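Local atomic coordinates of beta-L-arabinobiosidase (Bacteroides thetaiotaomicron, PDB entry 5MQR), a protein that probably hydrolyses glycosidic bonds of plant pectin as a beta-L-arabinobiosidase in a gut bacterium, and may also have sialidase activity. Residues Ile28-Thr31 with Gly32-Ser36; Arg675-Ser678 with Leu679-His682; Gln986-Gly990 with Arg991-Gly995. All blocks are in the same frame, centred on the assembly; numbering follows the deposited sequence.

Interaction 1. Residues Ile28-Thr31 with Gly32-Ser36; sequences IHYT and GKELS
Tyr30 folds its ring under the loop that follows its own strand, a local contact between a strand end and the loop after it, at the surface of the N-terminal beta-propeller region. The phenol OH of Tyr30 donates a hydrogen bond to the backbone O of Glu34 at 2.8 Å. It arrives in the carbonyl plane, on a lone pair, with a C=O...donor angle of 121°. CG of Tyr30 stands opposite the backbone N (chi1 175°), which lays the ring alongside residues 32-34. Gly32 lies over one ring face. Its CA is 3.8 Å from the ring centroid of Tyr30, a CH-pi contact. A CB on Gly32 would be likely to clash with the Tyr30 hydroxyl, consistent with the glycine found here. CE2 of Tyr30 is 3.2 Å from O of Gly32. A water donates to OE1 of Glu34 at 2.7 Å and makes a weak bond to OH of Tyr30. Replacing Tyr30 by an alanine would probably leave O of Glu34 without its phenol donor and uncover Gly32, so that the loop could move more. Outside this loop, OE1 of Glu34 also accepts from the backbone N of Leu348, and OG1 of Thr31 bonds Glu344. Strand 29-30 pairs in parallel with strand 344-345, and the Tyr30 side chain packs on Tyr345 and Leu348.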
ATOM      1  N   ILE A  28       5.335 -11.276  22.015  1.00 27.77           N
ATOM      2  CA  ILE A  28       5.913 -10.828  20.735  1.00 26.91           C
ATOM      3  C   ILE A  28       6.483 -12.044  19.986  1.00 26.15           C
ATOM      4  O   ILE A  28       7.119 -12.884  20.597  1.00 26.13           O
ATOM      5  CB  ILE A  28       7.003  -9.736  20.934  1.00 26.80           C
ATOM      6  CG1 ILE A  28       6.356  -8.422  21.427  1.00 27.05           C
ATOM      7  CG2 ILE A  28       7.782  -9.499  19.642  1.00 26.26           C
ATOM      8  CD1 ILE A  28       7.322  -7.332  21.877  1.00 27.06           C
ATOM      9  N   HIS A  29       6.214 -12.139  18.686  1.00 25.33           N
ATOM     10  CA  HIS A  29       6.704 -13.237  17.851  1.00 25.20           C
ATOM     11  C   HIS A  29       6.714 -12.838  16.380  1.00 24.49           C
ATOM     12  O   HIS A  29       6.042 -11.872  15.976  1.00 23.76           O
ATOM     13  CB  HIS A  29       5.898 -14.529  18.070  1.00 26.18           C
ATOM     14  CG  HIS A  29       4.443 -14.423  17.724  1.00 27.23           C
ATOM     15  ND1 HIS A  29       3.568 -13.577  18.383  1.00 28.37           N
ATOM     16  CD2 HIS A  29       3.703 -15.071  16.793  1.00 27.67           C
ATOM     17  CE1 HIS A  29       2.361 -13.694  17.854  1.00 28.25           C
ATOM     18  NE2 HIS A  29       2.412 -14.603  16.897  1.00 27.98           N
ATOM     19  N   TYR A  30       7.523 -13.554  15.601  1.00 24.19           N
ATOM     20  CA  TYR A  30       7.660 -13.320  14.170  1.00 24.03           C
ATOM     21  C   TYR A  30       7.201 -14.551  13.411  1.00 24.42           C
ATOM     22  O   TYR A  30       7.740 -15.627  13.617  1.00 24.50           O
ATOM     23  CB  TYR A  30       9.112 -13.029  13.827  1.00 23.81           C
ATOM     24  CG  TYR A  30       9.410 -12.875  12.342  1.00 23.46           C
ATOM     25  CD1 TYR A  30       8.950 -11.770  11.622  1.00 22.95           C
ATOM     26  CD2 TYR A  30      10.190 -13.826  11.656  1.00 23.32           C
ATOM     27  CE1 TYR A  30       9.247 -11.612  10.266  1.00 22.56           C
ATOM     28  CE2 TYR A  30      10.494 -13.668  10.307  1.00 22.91           C
ATOM     29  CZ  TYR A  30      10.024 -12.560   9.617  1.00 22.67           C
ATOM     30  OH  TYR A  30      10.301 -12.419   8.273  1.00 22.68           O
ATOM     31  N   THR A  31       6.215 -14.362  12.531  1.00 24.69           N
ATOM     32  CA  THR A  31       5.665 -15.405  11.685  1.00 24.69           C
ATOM     33  C   THR A  31       5.959 -15.181  10.195  1.00 24.96           C
ATOM     34  O   THR A  31       5.533 -15.980   9.364  1.00 24.97           O
ATOM     35  CB  THR A  31       4.140 -15.470  11.842  1.00 24.86           C
ATOM     36  OG1 THR A  31       3.569 -14.219  11.429  1.00 24.48           O
ATOM     37  CG2 THR A  31       3.749 -15.797  13.286  1.00 24.87           C
ATOM     38  N   GLY A  32       6.664 -14.111   9.834  1.00 24.86           N
ATOM     39  CA  GLY A  32       7.075 -13.925   8.456  1.00 25.07           C
ATOM     40  C   GLY A  32       7.976 -15.069   8.025  1.00 26.49           C
ATOM     41  O   GLY A  32       8.580 -15.774   8.862  1.00 26.41           O
ATOM     42  N   LYS A  33       8.059 -15.276   6.719  1.00 28.06           N
ATOM     43  CA  LYS A  33       8.950 -16.313   6.174  1.00 29.92           C
ATOM     44  C   LYS A  33      10.269 -15.772   5.656  1.00 28.26           C
ATOM     45  O   LYS A  33      11.137 -16.546   5.319  1.00 27.35           O
ATOM     46  CB  LYS A  33       8.202 -17.149   5.119  1.00 33.67           C
ATOM     47  CG  LYS A  33       7.662 -18.433   5.741  1.00 39.12           C
ATOM     48  CD  LYS A  33       6.151 -18.620   5.681  1.00 43.94           C
ATOM     49  CE  LYS A  33       5.684 -19.513   6.855  1.00 47.89           C
ATOM     50  NZ  LYS A  33       4.755 -20.581   6.387  1.00 51.56           N
ATOM     51  N   GLU A  34      10.423 -14.453   5.652  1.00 26.72           N
ATOM     52  CA  GLU A  34      11.642 -13.792   5.183  1.00 27.26           C
ATOM     53  C   GLU A  34      12.760 -13.987   6.179  1.00 25.05           C
ATOM     54  O   GLU A  34      12.574 -13.762   7.383  1.00 23.43           O
ATOM     55  CB  GLU A  34      11.371 -12.310   4.901  1.00 29.24           C
ATOM     56  CG  GLU A  34      10.316 -12.146   3.784  1.00 31.93           C
ATOM     57  CD  GLU A  34       9.822 -10.710   3.601  1.00 35.05           C
ATOM     58  OE1 GLU A  34       9.134 -10.155   4.511  1.00 36.11           O
ATOM     59  OE2 GLU A  34      10.133 -10.129   2.521  1.00 38.35           O
ATOM     60  N   LEU A  35      13.888 -14.476   5.659  1.00 24.24           N
ATOM     61  CA  LEU A  35      15.129 -14.705   6.420  1.00 24.72           C
ATOM     62  C   LEU A  35      16.226 -13.824   5.863  1.00 24.30           C
ATOM     63  O   LEU A  35      16.222 -13.533   4.658  1.00 24.61           O
ATOM     64  CB  LEU A  35      15.578 -16.165   6.308  1.00 25.05           C
ATOM     65  CG  LEU A  35      14.515 -17.203   6.602  1.00 25.21           C
ATOM     66  CD1 LEU A  35      15.118 -18.587   6.439  1.00 26.05           C
ATOM     67  CD2 LEU A  35      13.949 -17.006   8.004  1.00 25.40           C
ATOM     68  N   SER A  36      17.155 -13.387   6.727  1.00 22.74           N
ATOM     69  CA  SER A  36      18.302 -12.605   6.283  1.00 21.38           C
ATOM     70  C   SER A  36      19.494 -13.560   6.050  1.00 21.03           C
ATOM     71  O   SER A  36      19.770 -14.449   6.873  1.00 21.26           O
ATOM     72  CB  SER A  36      18.630 -11.538   7.329  1.00 21.63           C
ATOM     73  OG  SER A  36      19.685 -10.721   6.892  1.00 21.24           O
TER
HETATM   74  O   HOH W   1       7.800 -11.988   5.940  1.00 36.20           O

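Interaction 2. Residues Arg675-Ser678 with Leu679-His682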
ATOM      1  N   ARG A 675     -16.586 -14.244 -13.957  1.00 20.04           N
ATOM      2  CA  ARG A 675     -17.531 -13.542 -14.829  1.00 20.56           C
ATOM      3  C   ARG A 675     -16.793 -12.799 -15.929  1.00 20.82           C
ATOM      4  O   ARG A 675     -17.323 -12.677 -17.032  1.00 20.95           O
ATOM      5  CB  ARG A 675     -18.436 -12.607 -14.035  1.00 20.12           C
ATOM      6  CG  ARG A 675     -19.518 -13.361 -13.239  1.00 20.26           C
ATOM      7  CD  ARG A 675     -20.530 -14.073 -14.135  1.00 20.15           C
ATOM      8  NE  ARG A 675     -21.213 -13.126 -14.986  1.00 20.35           N
ATOM      9  CZ  ARG A 675     -22.444 -12.644 -14.795  1.00 20.81           C
ATOM     10  NH1 ARG A 675     -23.224 -13.047 -13.781  1.00 20.62           N
ATOM     11  NH2 ARG A 675     -22.904 -11.738 -15.652  1.00 20.65           N
ATOM     12  N   TRP A 676     -15.562 -12.349 -15.652  1.00 20.54           N
ATOM     13  CA  TRP A 676     -14.753 -11.810 -16.743  1.00 21.00           C
ATOM     14  C   TRP A 676     -14.363 -12.912 -17.746  1.00 20.96           C
ATOM     15  O   TRP A 676     -14.437 -12.691 -18.940  1.00 20.92           O
ATOM     16  CB  TRP A 676     -13.501 -11.101 -16.253  1.00 21.03           C
ATOM     17  CG  TRP A 676     -13.721  -9.770 -15.668  1.00 21.60           C
ATOM     18  CD1 TRP A 676     -13.275  -9.347 -14.450  1.00 21.91           C
ATOM     19  CD2 TRP A 676     -14.392  -8.656 -16.258  1.00 22.00           C
ATOM     20  NE1 TRP A 676     -13.635  -8.041 -14.240  1.00 22.31           N
ATOM     21  CE2 TRP A 676     -14.330  -7.590 -15.323  1.00 22.24           C
ATOM     22  CE3 TRP A 676     -15.071  -8.460 -17.457  1.00 22.36           C
ATOM     23  CZ2 TRP A 676     -14.908  -6.345 -15.553  1.00 22.32           C
ATOM     24  CZ3 TRP A 676     -15.639  -7.219 -17.700  1.00 22.80           C
ATOM     25  CH2 TRP A 676     -15.555  -6.173 -16.750  1.00 22.62           C
ATOM     26  N   TRP A 677     -13.946 -14.071 -17.230  1.00 20.79           N
ATOM     27  CA  TRP A 677     -13.534 -15.208 -18.037  1.00 21.21           C
ATOM     28  C   TRP A 677     -14.695 -15.723 -18.892  1.00 21.63           C
ATOM     29  O   TRP A 677     -14.517 -16.169 -20.027  1.00 21.50           O
ATOM     30  CB  TRP A 677     -13.021 -16.312 -17.091  1.00 21.00           C
ATOM     31  CG  TRP A 677     -12.608 -17.614 -17.721  1.00 21.11           C
ATOM     32  CD1 TRP A 677     -11.382 -17.933 -18.224  1.00 21.40           C
ATOM     33  CD2 TRP A 677     -13.400 -18.779 -17.838  1.00 21.24           C
ATOM     34  NE1 TRP A 677     -11.370 -19.227 -18.668  1.00 21.64           N
ATOM     35  CE2 TRP A 677     -12.601 -19.773 -18.442  1.00 21.65           C
ATOM     36  CE3 TRP A 677     -14.720 -19.084 -17.511  1.00 21.33           C
ATOM     37  CZ2 TRP A 677     -13.081 -21.048 -18.729  1.00 21.80           C
ATOM     38  CZ3 TRP A 677     -15.195 -20.353 -17.787  1.00 21.72           C
ATOM     39  CH2 TRP A 677     -14.370 -21.323 -18.382  1.00 21.82           C
ATOM     40  N   SER A 678     -15.880 -15.668 -18.314  1.00 22.20           N
ATOM     41  CA  SER A 678     -17.078 -16.055 -18.992  1.00 22.93           C
ATOM     42  C   SER A 678     -17.457 -15.059 -20.084  1.00 22.68           C
ATOM     43  O   SER A 678     -17.644 -15.449 -21.225  1.00 22.27           O
ATOM     44  CB  SER A 678     -18.222 -16.140 -17.997  1.00 23.70           C
ATOM     45  OG  SER A 678     -19.235 -16.851 -18.650  1.00 25.59           O
ATOM     46  N   LEU A 679     -17.570 -13.784 -19.714  1.00 22.16           N
ATOM     47  CA  LEU A 679     -17.909 -12.717 -20.668  1.00 22.44           C
ATOM     48  C   LEU A 679     -17.012 -12.763 -21.897  1.00 22.60           C
ATOM     49  O   LEU A 679     -17.476 -12.615 -23.012  1.00 22.19           O
ATOM     50  CB  LEU A 679     -17.784 -11.338 -20.019  1.00 21.92           C
ATOM     51  CG  LEU A 679     -18.085 -10.156 -20.932  1.00 22.15           C
ATOM     52  CD1 LEU A 679     -19.580 -10.053 -21.181  1.00 22.55           C
ATOM     53  CD2 LEU A 679     -17.555  -8.872 -20.350  1.00 22.02           C
ATOM     54  N   ARG A 680     -15.722 -13.007 -21.679  1.00 23.08           N
ATOM     55  CA  ARG A 680     -14.760 -13.025 -22.765  1.00 23.32           C
ATOM     56  C   ARG A 680     -15.094 -14.042 -23.876  1.00 23.61           C
ATOM     57  O   ARG A 680     -14.789 -13.794 -25.055  1.00 23.67           O
ATOM     58  CB  ARG A 680     -13.315 -13.131 -22.221  1.00 23.70           C
ATOM     59  CG  ARG A 680     -12.388 -14.126 -22.903  1.00 24.73           C
ATOM     60  CD  ARG A 680     -12.687 -15.446 -22.231  1.00 25.61           C
ATOM     61  NE  ARG A 680     -12.450 -16.551 -23.056  1.00 25.85           N
ATOM     62  CZ  ARG A 680     -12.509 -17.806 -22.640  1.00 26.13           C
ATOM     63  NH1 ARG A 680     -12.808 -18.151 -21.381  1.00 25.45           N
ATOM     64  NH2 ARG A 680     -12.259 -18.732 -23.545  1.00 27.05           N
ATOM     65  N   LYS A 681     -15.755 -15.143 -23.515  1.00 23.36           N
ATOM     66  CA  LYS A 681     -16.172 -16.156 -24.488  1.00 23.53           C
ATOM     67  C   LYS A 681     -17.098 -15.594 -25.541  1.00 24.15           C
ATOM     68  O   LYS A 681     -17.201 -16.156 -26.640  1.00 24.39           O
ATOM     69  CB  LYS A 681     -16.884 -17.326 -23.810  1.00 23.39           C
ATOM     70  CG  LYS A 681     -15.996 -18.200 -22.928  1.00 22.95           C
ATOM     71  CD  LYS A 681     -16.844 -19.199 -22.137  1.00 23.19           C
ATOM     72  CE  LYS A 681     -15.992 -20.230 -21.403  1.00 22.86           C
ATOM     73  NZ  LYS A 681     -15.368 -21.214 -22.334  1.00 23.10           N
ATOM     74  N   HIS A 682     -17.780 -14.490 -25.204  1.00 24.31           N
ATOM     75  CA  HIS A 682     -18.809 -13.916 -26.059  1.00 24.70           C
ATOM     76  C   HIS A 682     -18.305 -12.895 -27.062  1.00 25.49           C
ATOM     77  O   HIS A 682     -19.072 -12.430 -27.903  1.00 26.05           O
ATOM     78  CB  HIS A 682     -19.956 -13.361 -25.216  1.00 24.59           C
ATOM     79  CG  HIS A 682     -20.693 -14.424 -24.482  1.00 24.00           C
ATOM     80  ND1 HIS A 682     -21.769 -15.086 -25.029  1.00 24.25           N
ATOM     81  CD2 HIS A 682     -20.466 -14.993 -23.277  1.00 23.27           C
ATOM     82  CE1 HIS A 682     -22.196 -15.997 -24.173  1.00 24.31           C
ATOM     83  NE2 HIS A 682     -21.411 -15.971 -23.109  1.00 23.28           N
TER
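Arg680 reaches back to Trp677 and bonds its backbone: NH1 of Arg680 donates to O of Trp677 at 2.9 Å. The bond is bent, with an N-H...acceptor angle of 142°, and the acceptor is tilted from the guanidinium plane. The main chain adds the bonds of helix 666-680, from N of Leu679 to O of Arg675 and from N of Arg680 to O of Trp676. N of Lys681 instead bonds O of Ser678, three residues back. The same Arg680 group lies over the indole. CZ of Arg680 is 4.5 Å from the centroid of the five-membered ring of Trp677, over the face, a cation-pi contact. The two planes are 60° apart, so this is no flat stack. CE of Lys681 makes a CH-pi contact with the six-membered ring of Trp677 on the same face, 3.9 Å from its centroid. The indole comes under both chains because its CG lies anti to the backbone N (chi1 177°). Away from these, CD2 of Leu679 meets the benzo edge of Trp676, 3.7 Å from CZ3. NE1 of Trp677 bonds Asn634, while NH2 of Arg680 and NZ of Lys681 share OD1 of Asn647. Both basic side chains are buried. The indole face and Asn647 would be expected to offset the charge of Arg680, and Asn647 with a cation-pi contact to Tyr1015 that of Lys681.

Interaction 3. Residues Gln986-Gly990 with Arg991-Gly995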
ATOM      1  N   GLN A 986     -24.421 -18.606  -8.229  1.00 20.21           N
ATOM      2  CA  GLN A 986     -23.679 -18.823  -9.468  1.00 20.22           C
ATOM      3  C   GLN A 986     -22.705 -20.010  -9.361  1.00 20.35           C
ATOM      4  O   GLN A 986     -21.519 -19.894  -9.646  1.00 19.36           O
ATOM      5  CB  GLN A 986     -22.978 -17.538  -9.910  1.00 20.26           C
ATOM      6  CG  GLN A 986     -23.953 -16.485 -10.443  1.00 20.64           C
ATOM      7  CD  GLN A 986     -23.281 -15.140 -10.692  1.00 20.95           C
ATOM      8  OE1 GLN A 986     -22.955 -14.802 -11.829  1.00 21.16           O
ATOM      9  NE2 GLN A 986     -23.070 -14.363  -9.626  1.00 21.05           N
ATOM     10  N   TYR A 987     -23.249 -21.156  -8.951  1.00 20.35           N
ATOM     11  CA  TYR A 987     -22.521 -22.401  -8.858  1.00 20.53           C
ATOM     12  C   TYR A 987     -23.448 -23.510  -9.316  1.00 20.93           C
ATOM     13  O   TYR A 987     -24.684 -23.398  -9.187  1.00 21.25           O
ATOM     14  CB  TYR A 987     -22.030 -22.668  -7.432  1.00 20.51           C
ATOM     15  CG  TYR A 987     -20.907 -21.759  -7.028  1.00 20.39           C
ATOM     16  CD1 TYR A 987     -21.162 -20.521  -6.456  1.00 20.22           C
ATOM     17  CD2 TYR A 987     -19.585 -22.139  -7.215  1.00 20.41           C
ATOM     18  CE1 TYR A 987     -20.130 -19.667  -6.104  1.00 20.24           C
ATOM     19  CE2 TYR A 987     -18.534 -21.292  -6.857  1.00 20.30           C
ATOM     20  CZ  TYR A 987     -18.819 -20.055  -6.298  1.00 20.40           C
ATOM     21  OH  TYR A 987     -17.793 -19.210  -5.921  1.00 20.95           O
ATOM     22  N   HIS A 988     -22.839 -24.541  -9.878  1.00 21.04           N
ATOM     23  CA  HIS A 988     -23.536 -25.680 -10.453  1.00 22.27           C
ATOM     24  C   HIS A 988     -22.536 -26.828 -10.403  1.00 21.80           C
ATOM     25  O   HIS A 988     -21.414 -26.680 -10.875  1.00 21.19           O
ATOM     26  CB  HIS A 988     -23.952 -25.352 -11.898  1.00 22.80           C
ATOM     27  CG  HIS A 988     -24.701 -26.439 -12.590  1.00 24.21           C
ATOM     28  ND1 HIS A 988     -26.025 -26.715 -12.323  1.00 25.58           N
ATOM     29  CD2 HIS A 988     -24.331 -27.296 -13.574  1.00 24.98           C
ATOM     30  CE1 HIS A 988     -26.434 -27.706 -13.100  1.00 25.64           C
ATOM     31  NE2 HIS A 988     -25.429 -28.064 -13.881  1.00 25.40           N
ATOM     32  N   ARG A 989     -22.924 -27.937  -9.783  1.00 22.06           N
ATOM     33  CA  ARG A 989     -22.057 -29.116  -9.636  1.00 22.55           C
ATOM     34  C   ARG A 989     -20.729 -28.764  -8.956  1.00 22.36           C
ATOM     35  O   ARG A 989     -19.694 -29.388  -9.237  1.00 22.73           O
ATOM     36  CB  ARG A 989     -21.827 -29.818 -11.007  1.00 22.31           C
ATOM     37  CG  ARG A 989     -23.091 -30.436 -11.575  1.00 22.61           C
ATOM     38  CD  ARG A 989     -22.884 -31.126 -12.923  1.00 22.71           C
ATOM     39  NE  ARG A 989     -24.088 -31.846 -13.328  1.00 22.93           N
ATOM     40  CZ  ARG A 989     -24.480 -33.026 -12.847  1.00 23.17           C
ATOM     41  NH1 ARG A 989     -23.753 -33.682 -11.946  1.00 23.16           N
ATOM     42  NH2 ARG A 989     -25.612 -33.566 -13.273  1.00 23.39           N
ATOM     43  N   GLY A 990     -20.777 -27.783  -8.061  1.00 22.16           N
ATOM     44  CA  GLY A 990     -19.621 -27.342  -7.314  1.00 22.56           C
ATOM     45  C   GLY A 990     -18.685 -26.348  -7.968  1.00 22.70           C
ATOM     46  O   GLY A 990     -17.665 -25.989  -7.376  1.00 22.81           O
ATOM     47  N   ARG A 991     -19.030 -25.878  -9.160  1.00 23.12           N
ATOM     48  CA  ARG A 991     -18.157 -25.004  -9.936  1.00 23.07           C
ATOM     49  C   ARG A 991     -18.903 -23.746 -10.294  1.00 22.51           C
ATOM     50  O   ARG A 991     -20.107 -23.787 -10.449  1.00 22.32           O
ATOM     51  CB  ARG A 991     -17.746 -25.678 -11.233  1.00 23.70           C
ATOM     52  CG  ARG A 991     -17.033 -26.995 -11.041  1.00 24.74           C
ATOM     53  CD  ARG A 991     -16.543 -27.556 -12.361  1.00 25.22           C
ATOM     54  NE  ARG A 991     -17.632 -28.081 -13.192  1.00 25.53           N
ATOM     55  CZ  ARG A 991     -18.132 -29.305 -13.106  1.00 26.41           C
ATOM     56  NH1 ARG A 991     -17.690 -30.181 -12.197  1.00 27.27           N
ATOM     57  NH2 ARG A 991     -19.097 -29.665 -13.933  1.00 27.08           N
ATOM     58  N   PRO A 992     -18.186 -22.629 -10.443  1.00 22.55           N
ATOM     59  CA  PRO A 992     -18.856 -21.404 -10.865  1.00 22.23           C
ATOM     60  C   PRO A 992     -19.619 -21.627 -12.161  1.00 22.37           C
ATOM     61  O   PRO A 992     -19.176 -22.401 -13.031  1.00 21.95           O
ATOM     62  CB  PRO A 992     -17.725 -20.405 -11.087  1.00 22.38           C
ATOM     63  CG  PRO A 992     -16.510 -20.979 -10.424  1.00 22.41           C
ATOM     64  CD  PRO A 992     -16.744 -22.436 -10.179  1.00 22.50           C
ATOM     65  N   TYR A 993     -20.776 -20.972 -12.246  1.00 22.17           N
ATOM     66  CA  TYR A 993     -21.743 -21.227 -13.280  1.00 22.41           C
ATOM     67  C   TYR A 993     -22.690 -20.037 -13.401  1.00 22.53           C
ATOM     68  O   TYR A 993     -23.224 -19.566 -12.398  1.00 22.65           O
ATOM     69  CB  TYR A 993     -22.514 -22.484 -12.940  1.00 22.59           C
ATOM     70  CG  TYR A 993     -23.502 -22.907 -13.997  1.00 22.91           C
ATOM     71  CD1 TYR A 993     -24.774 -22.369 -14.026  1.00 22.99           C
ATOM     72  CD2 TYR A 993     -23.177 -23.882 -14.951  1.00 23.30           C
ATOM     73  CE1 TYR A 993     -25.708 -22.764 -14.980  1.00 23.37           C
ATOM     74  CE2 TYR A 993     -24.104 -24.280 -15.924  1.00 23.35           C
ATOM     75  CZ  TYR A 993     -25.368 -23.696 -15.936  1.00 23.60           C
ATOM     76  OH  TYR A 993     -26.346 -24.049 -16.851  1.00 24.30           O
ATOM     77  N   ILE A 994     -22.865 -19.552 -14.624  1.00 22.23           N
ATOM     78  CA  ILE A 994     -23.847 -18.517 -14.923  1.00 22.04           C
ATOM     79  C   ILE A 994     -24.717 -19.084 -16.044  1.00 22.91           C
ATOM     80  O   ILE A 994     -24.251 -19.312 -17.183  1.00 23.03           O
ATOM     81  CB  ILE A 994     -23.238 -17.135 -15.272  1.00 21.31           C
ATOM     82  CG1 ILE A 994     -24.329 -16.084 -15.543  1.00 21.74           C
ATOM     83  CG2 ILE A 994     -22.314 -17.185 -16.477  1.00 21.45           C
ATOM     84  CD1 ILE A 994     -25.279 -15.846 -14.384  1.00 21.70           C
ATOM     85  N   GLY A 995     -25.967 -19.349 -15.676  1.00 23.07           N
ATOM     86  CA  GLY A 995     -26.989 -19.877 -16.569  1.00 23.38           C
ATOM     87  C   GLY A 995     -28.110 -18.881 -16.788  1.00 23.18           C
ATOM     88  O   GLY A 995     -27.949 -17.677 -16.567  1.00 23.02           O
TER
HETATM   89  O   HOH W   2     -17.178 -29.694  -8.909  1.00 26.58           O
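His988, on a short beta hairpin, packs against Tyr993, just after its second strand; strands 987-988 and 991-992 are joined by a type I' turn from His988 to Arg991. The positive phi values of Arg989 and Gly990 belong to that turn. In His988, CB sits over the Tyr993 ring, 3.3 Å from its CG. Next, CG of His988 lies 3.8 Å from CD2 of Tyr993. CD2 of His988 continues to CE2 of Tyr993, also at 3.8 Å. The two rings run side by side, pointing the same way, with planes 36° apart, and the pair is oblique. At the far end, NE2 of His988 bonds OD1 of Asp1009, and the other oxygen of that carboxylate takes a salt bridge from Arg989. His988 and Tyr993 both leave with CG anti to the backbone N (chi1 -179° for His988, -176° for Tyr993), which sets the rings together. The backbone ladder pairs His988 with Arg991 by two hydrogen bonds, and N of Tyr993 bonds O of Gln986 beyond it. Tyr987 leads in another direction: its CE2 meets CD of Pro992 at 3.9 Å, and its OH bonds Glu670. Arg991 bends back past the turn to a salt bridge with Glu637. A water donates to O of Arg989 at 2.6 Å and weakly accepts from NH1 of Arg991.

Overall arrangement
The three contacts come in series along the chain, each within one continuous stretch. Interaction 1 lies in the N-terminal propeller region, its centre about 41 Å from that of interaction 2 and 40 Å from that of interaction 3, and touches neither. Interactions 2 and 3 are neighbours, with centres about 14 Å apart. Helix 666-680 meets the residues flanking the hairpin there: NH1 of Arg675 probably bonds OE1 of Gln986 at 2.6 Å, and Ile994 packs on Arg675 and Ser678. Interaction 3 lies in the MGH1-like glycoside hydrolase range, and helix 666-680, some 300 residues earlier, packs against it, well away from interaction 1, whose nearest atoms are about 26 Å from interaction 3.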